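PDB 2BA9: putative aminooxidase from Propionibacterium acnes, which isomerises polyunsaturated fatty acids to produce conjugated linoleic acid and carries bound flavin-adenine dinucleotide in a fold of the flavin-containing amine oxidoreductase family. Local coordinates for residues N135-H138 with E139-L143; I229-D233 with G234-I238. One frame throughout, in Å; residues are numbered along the deposited sequence.

Interaction 1 (N135-H138 with E139-L143); sequences NKVH and EDLML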
loop_
_atom_site.group_PDB
_atom_site.type_symbol
_atom_site.label_atom_id
_atom_site.label_comp_id
_atom_site.label_asym_id
_atom_site.label_seq_id
_atom_site.Cartn_x
_atom_site.Cartn_y
_atom_site.Cartn_z
ATOM N N ASN A 135 18.275 6.698 -0.628
ATOM C CA ASN A 135 18.846 7.668 -1.550
ATOM C C ASN A 135 18.048 8.965 -1.399
ATOM O O ASN A 135 16.883 9.044 -1.810
ATOM C CB ASN A 135 18.814 7.163 -2.996
ATOM C CG ASN A 135 19.424 5.763 -3.154
ATOM O OD1 ASN A 135 18.716 4.795 -3.454
ATOM N ND2 ASN A 135 20.738 5.656 -2.969
ATOM N N LYS A 136 18.668 9.964 -0.775
ATOM C CA LYS A 136 17.986 11.216 -0.413
ATOM C C LYS A 136 17.457 11.950 -1.653
ATOM O O LYS A 136 18.212 12.258 -2.589
ATOM C CB LYS A 136 18.945 12.113 0.381
ATOM C CG LYS A 136 18.325 13.346 1.065
ATOM C CD LYS A 136 19.450 14.366 1.454
ATOM C CE LYS A 136 18.904 15.647 2.073
ATOM N NZ LYS A 136 19.963 16.707 2.353
ATOM N N VAL A 137 16.162 12.240 -1.652
ATOM C CA VAL A 137 15.517 12.861 -2.808
ATOM C C VAL A 137 15.726 14.373 -2.813
ATOM O O VAL A 137 16.014 14.979 -1.783
ATOM C CB VAL A 137 14.002 12.544 -2.867
ATOM C CG1 VAL A 137 13.763 11.018 -2.873
ATOM C CG2 VAL A 137 13.256 13.205 -1.699
ATOM N N HIS A 138 15.591 14.962 -3.996
ATOM C CA HIS A 138 15.584 16.415 -4.176
ATOM C C HIS A 138 14.642 17.079 -3.158
ATOM O O HIS A 138 13.548 16.576 -2.919
ATOM C CB HIS A 138 15.099 16.743 -5.593
ATOM C CG HIS A 138 15.331 18.164 -6.002
ATOM N ND1 HIS A 138 14.645 19.224 -5.450
ATOM C CD2 HIS A 138 16.159 18.697 -6.929
ATOM C CE1 HIS A 138 15.051 20.347 -6.013
ATOM N NE2 HIS A 138 15.959 20.051 -6.921
ATOM N N GLU A 139 15.052 18.214 -2.589
ATOM C CA GLU A 139 14.272 18.876 -1.532
ATOM C C GLU A 139 12.812 19.139 -1.926
ATOM O O GLU A 139 11.896 19.052 -1.092
ATOM C CB GLU A 139 14.948 20.178 -1.076
ATOM C CG GLU A 139 14.921 21.294 -2.109
ATOM C CD GLU A 139 15.995 22.338 -1.893
ATOM O OE1 GLU A 139 16.500 22.467 -0.749
ATOM O OE2 GLU A 139 16.351 23.028 -2.881
ATOM N N ASP A 140 12.593 19.464 -3.193
ATOM C CA ASP A 140 11.248 19.751 -3.680
ATOM C C ASP A 140 10.300 18.566 -3.452
ATOM O O ASP A 140 9.119 18.757 -3.199
ATOM C CB ASP A 140 11.271 20.112 -5.165
ATOM C CG ASP A 140 11.996 21.416 -5.451
ATOM O OD1 ASP A 140 12.383 22.158 -4.512
ATOM O OD2 ASP A 140 12.191 21.687 -6.648
ATOM N N LEU A 141 10.834 17.350 -3.530
ATOM C CA LEU A 141 10.022 16.132 -3.372
ATOM C C LEU A 141 9.607 15.862 -1.922
ATOM O O LEU A 141 8.748 15.012 -1.652
ATOM C CB LEU A 141 10.783 14.926 -3.934
ATOM C CG LEU A 141 11.014 14.948 -5.453
ATOM C CD1 LEU A 141 12.040 13.904 -5.836
ATOM C CD2 LEU A 141 9.713 14.723 -6.186
ATOM N N MET A 142 10.222 16.595 -1.002
ATOM C CA MET A 142 9.901 16.510 0.426
ATOM C C MET A 142 8.664 17.339 0.815
ATOM O O MET A 142 8.155 17.221 1.936
ATOM C CB MET A 142 11.116 16.960 1.229
ATOM C CG MET A 142 12.368 16.155 0.930
ATOM S SD MET A 142 13.710 16.521 2.053
ATOM C CE MET A 142 15.058 15.578 1.300
ATOM N N LEU A 143 8.197 18.166 -0.123
ATOM C CA LEU A 143 7.012 18.995 0.045
ATOM C C LEU A 143 5.734 18.201 -0.240
ATOM O O LEU A 143 5.773 17.227 -0.984
ATOM C CB LEU A 143 7.063 20.175 -0.929
ATOM C CG LEU A 143 8.096 21.256 -0.659
ATOM C CD1 LEU A 143 8.212 22.259 -1.842
ATOM C CD2 LEU A 143 7.721 21.960 0.663
#

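Interaction 2 (I229-D233 with G234-I238); sequences ITRED and GKVHI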
loop_
_atom_site.group_PDB
_atom_site.type_symbol
_atom_site.label_atom_id
_atom_site.label_comp_id
_atom_site.label_asym_id
_atom_site.label_seq_id
_atom_site.Cartn_x
_atom_site.Cartn_y
_atom_site.Cartn_z
ATOM N N ILE A 229 9.622 -8.585 22.711
ATOM C CA ILE A 229 10.920 -8.740 22.044
ATOM C C ILE A 229 11.946 -7.886 22.777
ATOM O O ILE A 229 11.746 -6.681 22.958
ATOM C CB ILE A 229 10.898 -8.332 20.549
ATOM C CG1 ILE A 229 9.933 -9.226 19.754
ATOM C CG2 ILE A 229 12.308 -8.398 19.960
ATOM C CD1 ILE A 229 9.811 -8.871 18.283
ATOM N N THR A 230 13.030 -8.531 23.209
ATOM C CA THR A 230 14.163 -7.864 23.848
ATOM C C THR A 230 15.447 -8.227 23.098
ATOM O O THR A 230 15.579 -9.332 22.563
ATOM C CB THR A 230 14.294 -8.267 25.323
ATOM O OG1 THR A 230 14.420 -9.693 25.419
ATOM C CG2 THR A 230 13.075 -7.805 26.109
ATOM N N ARG A 231 16.389 -7.294 23.060
ATOM C CA ARG A 231 17.557 -7.435 22.202
ATOM C C ARG A 231 18.839 -7.123 22.956
ATOM O O ARG A 231 19.459 -6.084 22.743
ATOM C CB ARG A 231 17.426 -6.530 20.981
ATOM C CG ARG A 231 16.388 -6.996 19.991
ATOM C CD ARG A 231 15.905 -5.855 19.137
ATOM N NE ARG A 231 15.219 -4.827 19.923
ATOM C CZ ARG A 231 14.969 -3.584 19.502
ATOM N NH1 ARG A 231 14.333 -2.729 20.293
ATOM N NH2 ARG A 231 15.350 -3.189 18.290
ATOM N N GLU A 232 19.248 -8.050 23.812
ATOM C CA GLU A 232 20.456 -7.891 24.604
ATOM C C GLU A 232 21.516 -8.911 24.195
ATOM O O GLU A 232 21.227 -9.876 23.492
ATOM C CB GLU A 232 20.150 -8.042 26.097
ATOM C CG GLU A 232 18.751 -7.632 26.528
ATOM C CD GLU A 232 17.813 -8.834 26.656
ATOM O OE1 GLU A 232 17.239 -9.281 25.631
ATOM O OE2 GLU A 232 17.661 -9.338 27.792
ATOM N N ASP A 233 22.750 -8.669 24.638
ATOM C CA ASP A 233 23.873 -9.602 24.457
ATOM C C ASP A 233 24.150 -9.942 22.985
ATOM O O ASP A 233 24.820 -10.938 22.684
ATOM C CB ASP A 233 23.626 -10.898 25.248
ATOM C CG ASP A 233 23.176 -10.644 26.689
ATOM O OD1 ASP A 233 23.890 -9.928 27.428
ATOM O OD2 ASP A 233 22.105 -11.175 27.078
ATOM N N GLY A 234 23.644 -9.108 22.079
ATOM C CA GLY A 234 23.826 -9.303 20.639
ATOM C C GLY A 234 22.856 -10.286 20.008
ATOM O O GLY A 234 23.092 -10.763 18.900
ATOM N N LYS A 235 21.758 -10.576 20.708
ATOM C CA LYS A 235 20.744 -11.528 20.241
ATOM C C LYS A 235 19.348 -10.933 20.298
ATOM O O LYS A 235 19.123 -9.899 20.928
ATOM C CB LYS A 235 20.764 -12.796 21.098
ATOM C CG LYS A 235 22.111 -13.461 21.206
ATOM C CD LYS A 235 22.649 -13.908 19.848
ATOM C CE LYS A 235 24.030 -14.536 20.003
ATOM N NZ LYS A 235 25.016 -13.567 20.578
ATOM N N VAL A 236 18.415 -11.612 19.637
ATOM C CA VAL A 236 17.017 -11.231 19.652
ATOM C C VAL A 236 16.211 -12.316 20.343
ATOM O O VAL A 236 16.104 -13.437 19.834
ATOM C CB VAL A 236 16.460 -11.054 18.224
ATOM C CG1 VAL A 236 14.972 -10.793 18.274
ATOM C CG2 VAL A 236 17.174 -9.929 17.497
ATOM N N HIS A 237 15.640 -11.992 21.499
ATOM C CA HIS A 237 14.749 -12.932 22.169
ATOM C C HIS A 237 13.301 -12.518 21.989
ATOM O O HIS A 237 12.921 -11.404 22.341
ATOM C CB HIS A 237 15.069 -13.095 23.649
ATOM C CG HIS A 237 14.794 -14.481 24.153
ATOM N ND1 HIS A 237 15.745 -15.252 24.788
ATOM C CD2 HIS A 237 13.682 -15.251 24.069
ATOM C CE1 HIS A 237 15.224 -16.427 25.097
ATOM N NE2 HIS A 237 13.973 -16.453 24.670
ATOM N N ILE A 238 12.516 -13.439 21.431
ATOM C CA ILE A 238 11.116 -13.221 21.120
ATOM C C ILE A 238 10.307 -14.047 22.087
ATOM O O ILE A 238 10.606 -15.217 22.279
ATOM C CB ILE A 238 10.769 -13.688 19.682
ATOM C CG1 ILE A 238 11.590 -12.932 18.636
ATOM C CG2 ILE A 238 9.287 -13.499 19.391
ATOM C CD1 ILE A 238 13.023 -13.457 18.478
#

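Interaction 1 (N135-H138 with E139-L143)
V137 turns its side chain back onto the turn that follows, and this is the tight part of the contact. Its CG2 lies 3.8 Å from L141 CB, while its CB meets L141 CD1 at 3.8 Å, the two side chains crossing at about a right angle. The M142 methyl CE also packs here, 3.3 Å from V137 O. Y379 and K183, the latter also part of the sodium site, touch V137 too. Residues 139-142 have helical backbone angles, and H138-L141 and E139-M142 are successive i to i+3 turns with 3-10-like bonding: L141 N donates to H138 O at 2.9 Å, from above the carbonyl plane, and M142 N to E139 O. D140 N meets H138 ND1 at 3.1 Å; because the partner is a backbone N-H, ND1 must be the acceptor, and the amide lies 2° from the ring plane. A chi1 of -167° swings the imidazole alongside the D140 carboxylate, their planes 53° apart; D140 OD2 bonds to Y125 OH, and the Y125 ring meets that of H138 edge-to-face. On the looser, exposed side, the extended K136 chain crosses M142 nearly at right angles, K136 CE 3.9 Å from M142 CE.

Interaction 2 (I229-D233 with G234-I238)
H237 O is gripped twice by the opposing chain. T230 N donates to it at 3.0 Å, in the carbonyl plane, and I229 CA adds a CA-H...O contact at 3.3 Å. The return bond, H237 N to T230 O at 2.9 Å, is almost linear at the acceptor (C=O...N 174°), which makes T230 and H237 an antiparallel hydrogen-bonded pair; I229 and I238 beside them form a non-hydrogen-bonded pair. Strands 226-230 and 236-240 form a beta hairpin whose type I' turn, E232 to K235, has D233 and G234 at its corners. Both corner residues take positive phi (58° and 82°), and K235 N reaches E232 O at 2.9 Å from above the carbonyl plane. On one face of the hairpin, V236 spreads its two methyls along the opposing chain: CG1 packs on I229 CG2, whereas CG2 lies 3.9 Å from R231 CG, the arginine and valine running side by side. F259 touches I229 and R231, and L250 touches I229 and V236. The guanidinium leads away from the hairpin, forming salt bridges through NH1 with D264 and E269. T230 and H237 occupy the other face, side by side, with OG1 of T230 3.9 Å from H237 CB. That hydroxyl donates to E232 OE1 at 2.9 Å, meeting it from above the carboxylate plane and tying the carboxylate, at the start of the turn, back to the last strand residue on that side. Around the tip, the K235 chain, bent at chi2 and chi4, curls NZ to a weak bond with D233 O. Backbone bonds and turn angles therefore set the hairpin's shape, while R231 has acid partners and E232 OE1 accepts a hydrogen bond from a neutral hydroxyl.

In the fold
Both interactions are short-range turns and both are only partly buried, but they lie far apart, with centres about 35 Å and nearest atoms about 22 Å from each other, and no element is common to them. Interaction 1 belongs to the loop between helices 106-122 and 145-151, where its apolar residues pack against helices 178-184 and 376-380. Interaction 2 is more peripheral, about 30 Å from the chain centre against 20 Å, and forms one hairpin of the three-stranded antiparallel sheet. Main-chain bonds serve both, local i to i+3 in 135-143 and reciprocal across strands in 229-238; a histidine side-chain acceptor is peculiar to interaction 1. The V137 side chain is about 11 Å from a sodium ion, that of I229 about 8 Å from FAD.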